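Long-range contact in cytochrome C-type biogenesis protein ccmF (Thermus thermophilus, PDB 6ZMQ), which binds heme b in the membrane and probably attaches heme to apocytochrome c during cytochrome c maturation: residues 498-509 with 636-647. Residues are numbered along the deposited sequence; the frame is centred on the assembly and turned at random.
Sequences LANRRRVGSLVV and LMALGTLYILWP. With HEM (protoporphyrin IX containing Fe), chain B.
The guanidinium of Arg-501 lies flat on the less well ordered indole of Trp-646, planes 8° apart and centres 4.7 Å apart, NH1 displaced toward the rim of the ring; CG of Pro-647 meets the guanidinium edge in its plane. Nearly antiparallel transmembrane helices 501-525 and 627-644 pack here through a glycine pair, Gly-505 facing Gly-640, with local axes 7.9 Å apart. The CA atoms of Gly-505 and Gly-640 are 4.8 Å apart, so the backbones come close with no side chain between them. With CG anti to its backbone N (chi1 -165°), Tyr-643 reaches past the start of helix 501-525, and its OH donates to Leu-498 O at 2.8 Å, from above the carbonyl plane. CG of Arg-501 and CG1 of Val-504 approach the ring obliquely, the latter 3.6 Å from Tyr-643 CE2. A phenylalanine here could keep this apolar packing but would probably leave Leu-498 O without its phenol donor, untying the residues leading into the helix. Ile-644 extends CD1 over the backbone between Arg-501 and Ser-506, while its CG2 touches heme propionate O2D; Trp-225 and Leu-228 of helix 224-247 pack against the same side chain. Arg-502 offers NE and NH1 to propionate O1D, which lies in the guanidinium plane, but both bonds are weak. Nearby Arg-224 also hydrogen-bonds the heme. Over one face of the Arg-503 guanidinium sits O2A of the other propionate. Immediately before the iron ligand His-510 in sequence, the branches of Val-509 divide: CG1 packs 3.5 Å from heme CBC, and CG2 lies 3.5 Å from Thr-641 OG1.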
ATOM      1  N   LEU A 498      -7.442  -8.003 -26.821  1.00 68.56           N
ATOM      2  CA  LEU A 498      -7.093  -6.806 -26.062  1.00 65.43           C
ATOM      3  C   LEU A 498      -8.325  -5.966 -25.710  1.00 73.62           C
ATOM      4  O   LEU A 498      -8.275  -5.132 -24.799  1.00 83.51           O
ATOM      5  CB  LEU A 498      -6.078  -5.984 -26.868  1.00 63.44           C
ATOM      6  CG  LEU A 498      -4.711  -6.547 -27.317  1.00 58.15           C
ATOM      7  CD1 LEU A 498      -4.036  -7.485 -26.301  1.00 65.43           C
ATOM      8  CD2 LEU A 498      -4.779  -7.199 -28.706  1.00 48.97           C
ATOM      9  N   ALA A 499      -9.420  -6.129 -26.469  1.00 76.20           N
ATOM     10  CA  ALA A 499     -10.702  -5.517 -26.120  1.00 79.74           C
ATOM     11  C   ALA A 499     -11.238  -6.014 -24.778  1.00 83.12           C
ATOM     12  O   ALA A 499     -11.810  -5.233 -24.008  1.00 79.06           O
ATOM     13  CB  ALA A 499     -11.726  -5.784 -27.223  1.00 78.41           C
ATOM     14  N   ASN A 500     -11.078  -7.306 -24.476  1.00 81.47           N
ATOM     15  CA  ASN A 500     -11.577  -7.837 -23.210  1.00 69.22           C
ATOM     16  C   ASN A 500     -10.629  -7.439 -22.091  1.00 62.75           C
ATOM     17  O   ASN A 500      -9.853  -8.283 -21.636  1.00 60.61           O
ATOM     18  CB  ASN A 500     -11.712  -9.368 -23.253  1.00 62.92           C
ATOM     19  CG  ASN A 500     -12.693  -9.918 -22.195  1.00 66.50           C
ATOM     20  OD1 ASN A 500     -13.847 -10.209 -22.504  1.00 81.32           O
ATOM     21  ND2 ASN A 500     -12.240 -10.035 -20.951  1.00 61.08           N
ATOM     22  N   ARG A 501     -10.755  -6.193 -21.606  1.00 62.16           N
ATOM     23  CA  ARG A 501      -9.703  -5.522 -20.838  1.00 55.50           C
ATOM     24  C   ARG A 501      -9.447  -6.197 -19.494  1.00 48.61           C
ATOM     25  O   ARG A 501      -8.298  -6.237 -19.024  1.00 56.72           O
ATOM     26  CB  ARG A 501     -10.092  -4.059 -20.633  1.00 61.20           C
ATOM     27  CG  ARG A 501      -9.574  -3.153 -21.722  1.00 65.19           C
ATOM     28  CD  ARG A 501     -10.314  -1.822 -21.747  1.00 59.85           C
ATOM     29  NE  ARG A 501      -9.520  -0.763 -22.362  1.00 65.48           N
ATOM     30  CZ  ARG A 501      -9.391  -0.590 -23.677  1.00 78.56           C
ATOM     31  NH1 ARG A 501      -8.543   0.309 -24.146  1.00 85.92           N
ATOM     32  NH2 ARG A 501     -10.047  -1.373 -24.529  1.00 80.19           N
ATOM     33  N   ARG A 502     -10.508  -6.753 -18.886  1.00 38.85           N
ATOM     34  CA  ARG A 502     -10.400  -7.437 -17.599  1.00 36.68           C
ATOM     35  C   ARG A 502      -9.513  -8.673 -17.694  1.00 43.24           C
ATOM     36  O   ARG A 502      -8.568  -8.826 -16.910  1.00 53.27           O
ATOM     37  CB  ARG A 502     -11.787  -7.828 -17.089  1.00 36.45           C
ATOM     38  CG  ARG A 502     -12.849  -6.740 -17.118  1.00 37.85           C
ATOM     39  CD  ARG A 502     -14.133  -7.313 -16.538  1.00 46.51           C
ATOM     40  NE  ARG A 502     -14.030  -7.518 -15.096  1.00 49.79           N
ATOM     41  CZ  ARG A 502     -15.062  -7.784 -14.303  1.00 56.83           C
ATOM     42  NH1 ARG A 502     -14.902  -7.832 -12.988  1.00 66.93           N
ATOM     43  NH2 ARG A 502     -16.273  -7.932 -14.826  1.00 46.59           N
ATOM     44  N   ARG A 503      -9.770  -9.533 -18.692  1.00 39.30           N
ATOM     45  CA  ARG A 503      -9.019 -10.777 -18.830  1.00 49.04           C
ATOM     46  C   ARG A 503      -7.559 -10.538 -19.213  1.00 56.32           C
ATOM     47  O   ARG A 503      -6.672 -11.094 -18.564  1.00 69.19           O
ATOM     48  CB  ARG A 503      -9.689 -11.695 -19.857  1.00 56.09           C
ATOM     49  CG  ARG A 503     -10.957 -12.430 -19.394  1.00 68.44           C
ATOM     50  CD  ARG A 503     -10.683 -13.671 -18.531  1.00 73.52           C
ATOM     51  NE  ARG A 503     -11.892 -14.459 -18.257  1.00 81.40           N
ATOM     52  CZ  ARG A 503     -12.852 -14.135 -17.386  1.00 75.85           C
ATOM     53  NH1 ARG A 503     -13.959 -14.861 -17.319  1.00 75.45           N
ATOM     54  NH2 ARG A 503     -12.744 -13.050 -16.632  1.00 72.03           N
ATOM     55  N   VAL A 504      -7.279  -9.663 -20.188  1.00 55.90           N
ATOM     56  CA  VAL A 504      -5.897  -9.508 -20.656  1.00 45.23           C
ATOM     57  C   VAL A 504      -5.061  -8.700 -19.651  1.00 46.08           C
ATOM     58  O   VAL A 504      -3.896  -9.045 -19.372  1.00 59.61           O
ATOM     59  CB  VAL A 504      -5.864  -8.915 -22.088  1.00 39.56           C
ATOM     60  CG1 VAL A 504      -6.707  -7.663 -22.226  1.00 41.39           C
ATOM     61  CG2 VAL A 504      -4.434  -8.678 -22.590  1.00 47.25           C
ATOM     62  N   GLY A 505      -5.650  -7.646 -19.059  1.00 34.57           N
ATOM     63  CA  GLY A 505      -4.963  -6.916 -18.002  1.00 40.58           C
ATOM     64  C   GLY A 505      -4.741  -7.755 -16.760  1.00 51.91           C
ATOM     65  O   GLY A 505      -3.689  -7.663 -16.118  1.00 70.42           O
ATOM     66  N   SER A 506      -5.710  -8.621 -16.437  1.00 46.94           N
ATOM     67  CA  SER A 506      -5.560  -9.540 -15.318  1.00 38.62           C
ATOM     68  C   SER A 506      -4.467 -10.560 -15.585  1.00 47.49           C
ATOM     69  O   SER A 506      -3.739 -10.925 -14.664  1.00 57.10           O
ATOM     70  CB  SER A 506      -6.887 -10.245 -15.028  1.00 29.28           C
ATOM     71  OG  SER A 506      -6.985 -11.459 -15.752  1.00 35.86           O
ATOM     72  N   LEU A 507      -4.338 -10.965 -16.834  1.00 42.88           N
ATOM     73  CA  LEU A 507      -3.294 -11.935 -17.209  1.00 35.78           C
ATOM     74  C   LEU A 507      -1.928 -11.288 -17.057  1.00 45.47           C
ATOM     75  O   LEU A 507      -1.050 -11.933 -16.519  1.00 53.12           O
ATOM     76  CB  LEU A 507      -3.515 -12.353 -18.649  1.00 32.67           C
ATOM     77  CG  LEU A 507      -4.608 -13.373 -18.838  1.00 34.50           C
ATOM     78  CD1 LEU A 507      -4.532 -13.944 -20.219  1.00 36.81           C
ATOM     79  CD2 LEU A 507      -4.452 -14.479 -17.838  1.00 43.90           C
ATOM     80  N   VAL A 508      -1.779 -10.050 -17.491  1.00 39.73           N
ATOM     81  CA  VAL A 508      -0.494  -9.329 -17.342  1.00 32.99           C
ATOM     82  C   VAL A 508      -0.182  -9.192 -15.858  1.00 41.23           C
ATOM     83  O   VAL A 508       0.928  -9.509 -15.471  1.00 48.77           O
ATOM     84  CB  VAL A 508      -0.645  -7.964 -18.013  1.00 35.86           C
ATOM     85  CG1 VAL A 508       0.092  -6.866 -17.300  1.00 38.75           C
ATOM     86  CG2 VAL A 508      -0.221  -8.019 -19.458  1.00 43.21           C
ATOM     87  N   VAL A 509      -1.181  -8.836 -15.056  1.00 38.83           N
ATOM     88  CA  VAL A 509      -1.052  -8.709 -13.584  1.00 27.38           C
ATOM     89  C   VAL A 509      -0.721 -10.070 -12.980  1.00 41.54           C
ATOM     90  O   VAL A 509       0.161 -10.163 -12.149  1.00 40.39           O
ATOM     91  CB  VAL A 509      -2.364  -8.173 -13.014  1.00 24.73           C
ATOM     92  CG1 VAL A 509      -2.528  -8.478 -11.555  1.00 25.24           C
ATOM     93  CG2 VAL A 509      -2.496  -6.699 -13.241  1.00 36.38           C
ATOM     94  N   LEU A 636       5.153  -4.121 -14.499  1.00 64.85           N
ATOM     95  CA  LEU A 636       4.165  -4.867 -15.277  1.00 51.22           C
ATOM     96  C   LEU A 636       2.799  -4.861 -14.589  1.00 54.81           C
ATOM     97  O   LEU A 636       1.763  -4.768 -15.257  1.00 65.53           O
ATOM     98  CB  LEU A 636       4.652  -6.296 -15.516  1.00 33.07           C
ATOM     99  CG  LEU A 636       5.659  -6.467 -16.664  1.00 33.85           C
ATOM    100  CD1 LEU A 636       6.324  -7.837 -16.606  1.00 29.78           C
ATOM    101  CD2 LEU A 636       5.011  -6.257 -18.026  1.00 43.42           C
ATOM    102  N   MET A 637       2.792  -4.914 -13.254  1.00 46.55           N
ATOM    103  CA  MET A 637       1.560  -4.766 -12.478  1.00 38.10           C
ATOM    104  C   MET A 637       0.942  -3.381 -12.654  1.00 32.30           C
ATOM    105  O   MET A 637      -0.288  -3.249 -12.723  1.00 32.63           O
ATOM    106  CB  MET A 637       1.854  -5.017 -11.003  1.00 40.89           C
ATOM    107  CG  MET A 637       1.364  -6.330 -10.464  1.00 39.88           C
ATOM    108  SD  MET A 637       1.820  -6.430  -8.735  1.00 49.89           S
ATOM    109  CE  MET A 637       3.365  -7.286  -8.884  1.00 28.17           C
ATOM    110  N   ALA A 638       1.785  -2.341 -12.707  1.00 36.04           N
ATOM    111  CA  ALA A 638       1.286  -0.977 -12.890  1.00 44.80           C
ATOM    112  C   ALA A 638       0.652  -0.803 -14.270  1.00 52.91           C
ATOM    113  O   ALA A 638      -0.519  -0.412 -14.382  1.00 57.10           O
ATOM    114  CB  ALA A 638       2.420   0.027 -12.666  1.00 51.07           C
ATOM    115  N   LEU A 639       1.382  -1.185 -15.325  1.00 55.85           N
ATOM    116  CA  LEU A 639       0.868  -1.139 -16.692  1.00 52.91           C
ATOM    117  C   LEU A 639      -0.116  -2.261 -17.037  1.00 52.75           C
ATOM    118  O   LEU A 639      -0.483  -2.389 -18.210  1.00 74.12           O
ATOM    119  CB  LEU A 639       2.036  -1.130 -17.687  1.00 50.76           C
ATOM    120  CG  LEU A 639       2.815   0.180 -17.900  1.00 50.94           C
ATOM    121  CD1 LEU A 639       4.101   0.315 -17.100  1.00 57.06           C
ATOM    122  CD2 LEU A 639       3.137   0.286 -19.379  1.00 51.71           C
ATOM    123  N   GLY A 640      -0.502  -3.112 -16.082  1.00 37.04           N
ATOM    124  CA  GLY A 640      -1.665  -3.970 -16.252  1.00 40.20           C
ATOM    125  C   GLY A 640      -2.948  -3.522 -15.571  1.00 47.89           C
ATOM    126  O   GLY A 640      -4.038  -3.573 -16.166  1.00 56.85           O
ATOM    127  N   THR A 641      -2.830  -3.108 -14.300  1.00 42.48           N
ATOM    128  CA  THR A 641      -3.979  -2.584 -13.559  1.00 40.38           C
ATOM    129  C   THR A 641      -4.459  -1.263 -14.166  1.00 56.99           C
ATOM    130  O   THR A 641      -5.660  -0.951 -14.137  1.00 71.08           O
ATOM    131  CB  THR A 641      -3.594  -2.457 -12.076  1.00 36.56           C
ATOM    132  OG1 THR A 641      -3.294  -3.764 -11.573  1.00 46.98           O
ATOM    133  CG2 THR A 641      -4.710  -1.869 -11.193  1.00 30.83           C
ATOM    134  N   LEU A 642      -3.541  -0.492 -14.770  1.00 61.23           N
ATOM    135  CA  LEU A 642      -3.977   0.620 -15.610  1.00 49.55           C
ATOM    136  C   LEU A 642      -4.708   0.149 -16.867  1.00 52.67           C
ATOM    137  O   LEU A 642      -5.556   0.880 -17.392  1.00 55.75           O
ATOM    138  CB  LEU A 642      -2.788   1.504 -15.983  1.00 41.24           C
ATOM    139  CG  LEU A 642      -2.241   2.373 -14.852  1.00 41.37           C
ATOM    140  CD1 LEU A 642      -0.821   2.806 -15.159  1.00 42.95           C
ATOM    141  CD2 LEU A 642      -3.129   3.582 -14.649  1.00 41.29           C
ATOM    142  N   TYR A 643      -4.402  -1.055 -17.370  1.00 52.82           N
ATOM    143  CA  TYR A 643      -5.077  -1.540 -18.576  1.00 60.92           C
ATOM    144  C   TYR A 643      -6.475  -2.067 -18.260  1.00 68.89           C
ATOM    145  O   TYR A 643      -7.332  -2.120 -19.152  1.00 72.69           O
ATOM    146  CB  TYR A 643      -4.229  -2.599 -19.303  1.00 63.59           C
ATOM    147  CG  TYR A 643      -4.679  -2.893 -20.736  1.00 62.36           C
ATOM    148  CD1 TYR A 643      -4.191  -2.130 -21.792  1.00 64.43           C
ATOM    149  CD2 TYR A 643      -5.609  -3.897 -21.030  1.00 57.54           C
ATOM    150  CE1 TYR A 643      -4.598  -2.359 -23.094  1.00 62.15           C
ATOM    151  CE2 TYR A 643      -6.027  -4.125 -22.334  1.00 49.88           C
ATOM    152  CZ  TYR A 643      -5.510  -3.356 -23.359  1.00 56.01           C
ATOM    153  OH  TYR A 643      -5.905  -3.571 -24.659  1.00 58.86           O
ATOM    154  N   ILE A 644      -6.721  -2.495 -17.012  1.00 68.60           N
ATOM    155  CA  ILE A 644      -8.101  -2.795 -16.606  1.00 56.63           C
ATOM    156  C   ILE A 644      -8.964  -1.530 -16.676  1.00 59.48           C
ATOM    157  O   ILE A 644     -10.124  -1.564 -17.111  1.00 52.49           O
ATOM    158  CB  ILE A 644      -8.143  -3.438 -15.205  1.00 38.50           C
ATOM    159  CG1 ILE A 644      -7.105  -4.566 -15.081  1.00 35.57           C
ATOM    160  CG2 ILE A 644      -9.568  -3.936 -14.890  1.00 35.99           C
ATOM    161  CD1 ILE A 644      -7.570  -5.928 -15.546  1.00 42.23           C
ATOM    162  N   LEU A 645      -8.388  -0.390 -16.296  1.00 69.70           N
ATOM    163  CA  LEU A 645      -8.977   0.919 -16.539  1.00 66.74           C
ATOM    164  C   LEU A 645      -8.744   1.337 -17.998  1.00 78.86           C
ATOM    165  O   LEU A 645      -8.159   0.607 -18.801  1.00 84.41           O
ATOM    166  CB  LEU A 645      -8.378   1.924 -15.560  1.00 51.09           C
ATOM    167  CG  LEU A 645      -8.448   1.392 -14.125  1.00 36.16           C
ATOM    168  CD1 LEU A 645      -7.467   2.089 -13.220  1.00 45.75           C
ATOM    169  CD2 LEU A 645      -9.851   1.506 -13.566  1.00 26.27           C
ATOM    170  N   TRP A 646      -9.210   2.530 -18.358  1.00 79.98           N
ATOM    171  CA  TRP A 646      -8.984   2.990 -19.726  1.00 88.27           C
ATOM    172  C   TRP A 646      -7.607   3.637 -19.847  1.00 88.97           C
ATOM    173  O   TRP A 646      -7.273   4.524 -19.050  1.00 89.27           O
ATOM    174  CB  TRP A 646     -10.084   3.951 -20.176  1.00 94.59           C
ATOM    175  CG  TRP A 646     -10.380   3.872 -21.652  1.00101.64           C
ATOM    176  CD1 TRP A 646     -11.291   3.057 -22.260  1.00104.85           C
ATOM    177  CD2 TRP A 646      -9.795   4.666 -22.695  1.00106.08           C
ATOM    178  NE1 TRP A 646     -11.292   3.274 -23.617  1.00107.89           N
ATOM    179  CE2 TRP A 646     -10.387   4.261 -23.910  1.00107.28           C
ATOM    180  CE3 TRP A 646      -8.824   5.674 -22.721  1.00106.84           C
ATOM    181  CZ2 TRP A 646     -10.041   4.827 -25.137  1.00105.55           C
ATOM    182  CZ3 TRP A 646      -8.481   6.237 -23.943  1.00104.39           C
ATOM    183  CH2 TRP A 646      -9.089   5.812 -25.132  1.00103.21           C
ATOM    184  N   PRO A 647      -6.758   3.186 -20.798  1.00 87.93           N
ATOM    185  CA  PRO A 647      -5.429   3.764 -21.054  1.00 74.78           C
ATOM    186  C   PRO A 647      -5.465   5.238 -21.453  1.00 64.44           C
ATOM    187  O   PRO A 647      -4.526   5.949 -21.110  1.00 50.48           O
ATOM    188  CB  PRO A 647      -4.884   2.926 -22.223  1.00 74.26           C
ATOM    189  CG  PRO A 647      -6.022   2.127 -22.732  1.00 74.81           C
ATOM    190  CD  PRO A 647      -6.990   1.978 -21.609  1.00 81.67           C
TER
HETATM  191  CHA HEM B 701      -8.575 -10.893 -11.673  1.00 41.84           C
HETATM  192  CHB HEM B 701      -7.948 -15.523 -10.203  1.00 49.80           C
HETATM  193  CHC HEM B 701      -4.369 -14.060  -7.170  1.00 46.41           C
HETATM  194  CHD HEM B 701      -4.753  -9.574  -9.046  1.00 48.24           C
HETATM  195  C1A HEM B 701      -8.681 -12.263 -11.500  1.00 51.28           C
HETATM  196  C2A HEM B 701      -9.662 -13.054 -12.160  1.00 53.30           C
HETATM  197  C3A HEM B 701      -9.494 -14.345 -11.753  1.00 47.51           C
HETATM  198  C4A HEM B 701      -8.423 -14.383 -10.841  1.00 50.50           C
HETATM  199  CMA HEM B 701     -10.302 -15.534 -12.187  1.00 41.61           C
HETATM  200  CAA HEM B 701     -10.711 -12.567 -13.147  1.00 48.22           C
HETATM  201  CBA HEM B 701     -10.118 -12.353 -14.552  1.00 48.79           C
HETATM  202  CGA HEM B 701      -9.623 -13.649 -15.145  1.00 68.38           C
HETATM  203  O1A HEM B 701      -8.411 -13.777 -15.434  1.00 78.58           O
HETATM  204  O2A HEM B 701     -10.425 -14.589 -15.344  1.00 74.03           O
HETATM  205  C1B HEM B 701      -6.926 -15.480  -9.232  1.00 37.54           C
HETATM  206  C2B HEM B 701      -6.575 -16.588  -8.425  1.00 38.85           C
HETATM  207  C3B HEM B 701      -5.585 -16.199  -7.577  1.00 42.30           C
HETATM  208  C4B HEM B 701      -5.337 -14.786  -7.857  1.00 36.59           C
HETATM  209  CMB HEM B 701      -7.171 -17.959  -8.493  1.00 38.20           C
HETATM  210  CAB HEM B 701      -4.900 -16.998  -6.554  1.00 56.09           C
HETATM  211  CBB HEM B 701      -5.441 -16.831  -5.176  1.00 57.44           C
HETATM  212  C1C HEM B 701      -4.117 -12.741  -7.481  1.00 32.81           C
HETATM  213  C2C HEM B 701      -3.006 -12.013  -7.053  1.00 22.09           C
HETATM  214  C3C HEM B 701      -3.139 -10.758  -7.597  1.00 20.59           C
HETATM  215  C4C HEM B 701      -4.324 -10.709  -8.368  1.00 30.76           C
HETATM  216  CMC HEM B 701      -1.874 -12.463  -6.166  1.00 20.80           C
HETATM  217  CAC HEM B 701      -2.208  -9.662  -7.398  1.00 20.41           C
HETATM  218  CBC HEM B 701      -1.185  -9.372  -8.430  1.00 27.00           C
HETATM  219  C1D HEM B 701      -5.873  -9.508  -9.889  1.00 45.53           C
HETATM  220  C2D HEM B 701      -6.394  -8.285 -10.512  1.00 45.29           C
HETATM  221  C3D HEM B 701      -7.467  -8.640 -11.253  1.00 46.44           C
HETATM  222  C4D HEM B 701      -7.589 -10.106 -11.081  1.00 40.51           C
HETATM  223  CMD HEM B 701      -5.838  -6.897 -10.350  1.00 40.02           C
HETATM  224  CAD HEM B 701      -8.353  -7.728 -12.088  1.00 47.46           C
HETATM  225  CBD HEM B 701      -9.681  -7.514 -11.352  1.00 52.06           C
HETATM  226  CGD HEM B 701     -10.608  -6.514 -12.003  1.00 47.94           C
HETATM  227  O1D HEM B 701     -11.621  -6.888 -12.637  1.00 41.28           O
HETATM  228  O2D HEM B 701     -10.378  -5.297 -11.890  1.00 49.50           O
HETATM  229  NA  HEM B 701      -7.951 -13.107 -10.686  1.00 63.47           N
HETATM  230  NB  HEM B 701      -6.174 -14.429  -8.843  1.00 39.48           N
HETATM  231  NC  HEM B 701      -4.883 -11.956  -8.299  1.00 40.47           N
HETATM  232  ND  HEM B 701      -6.615 -10.529 -10.271  1.00 57.77           N
HETATM  233 FE   HEM B 701      -6.316 -12.513  -9.654  1.00 52.30          FE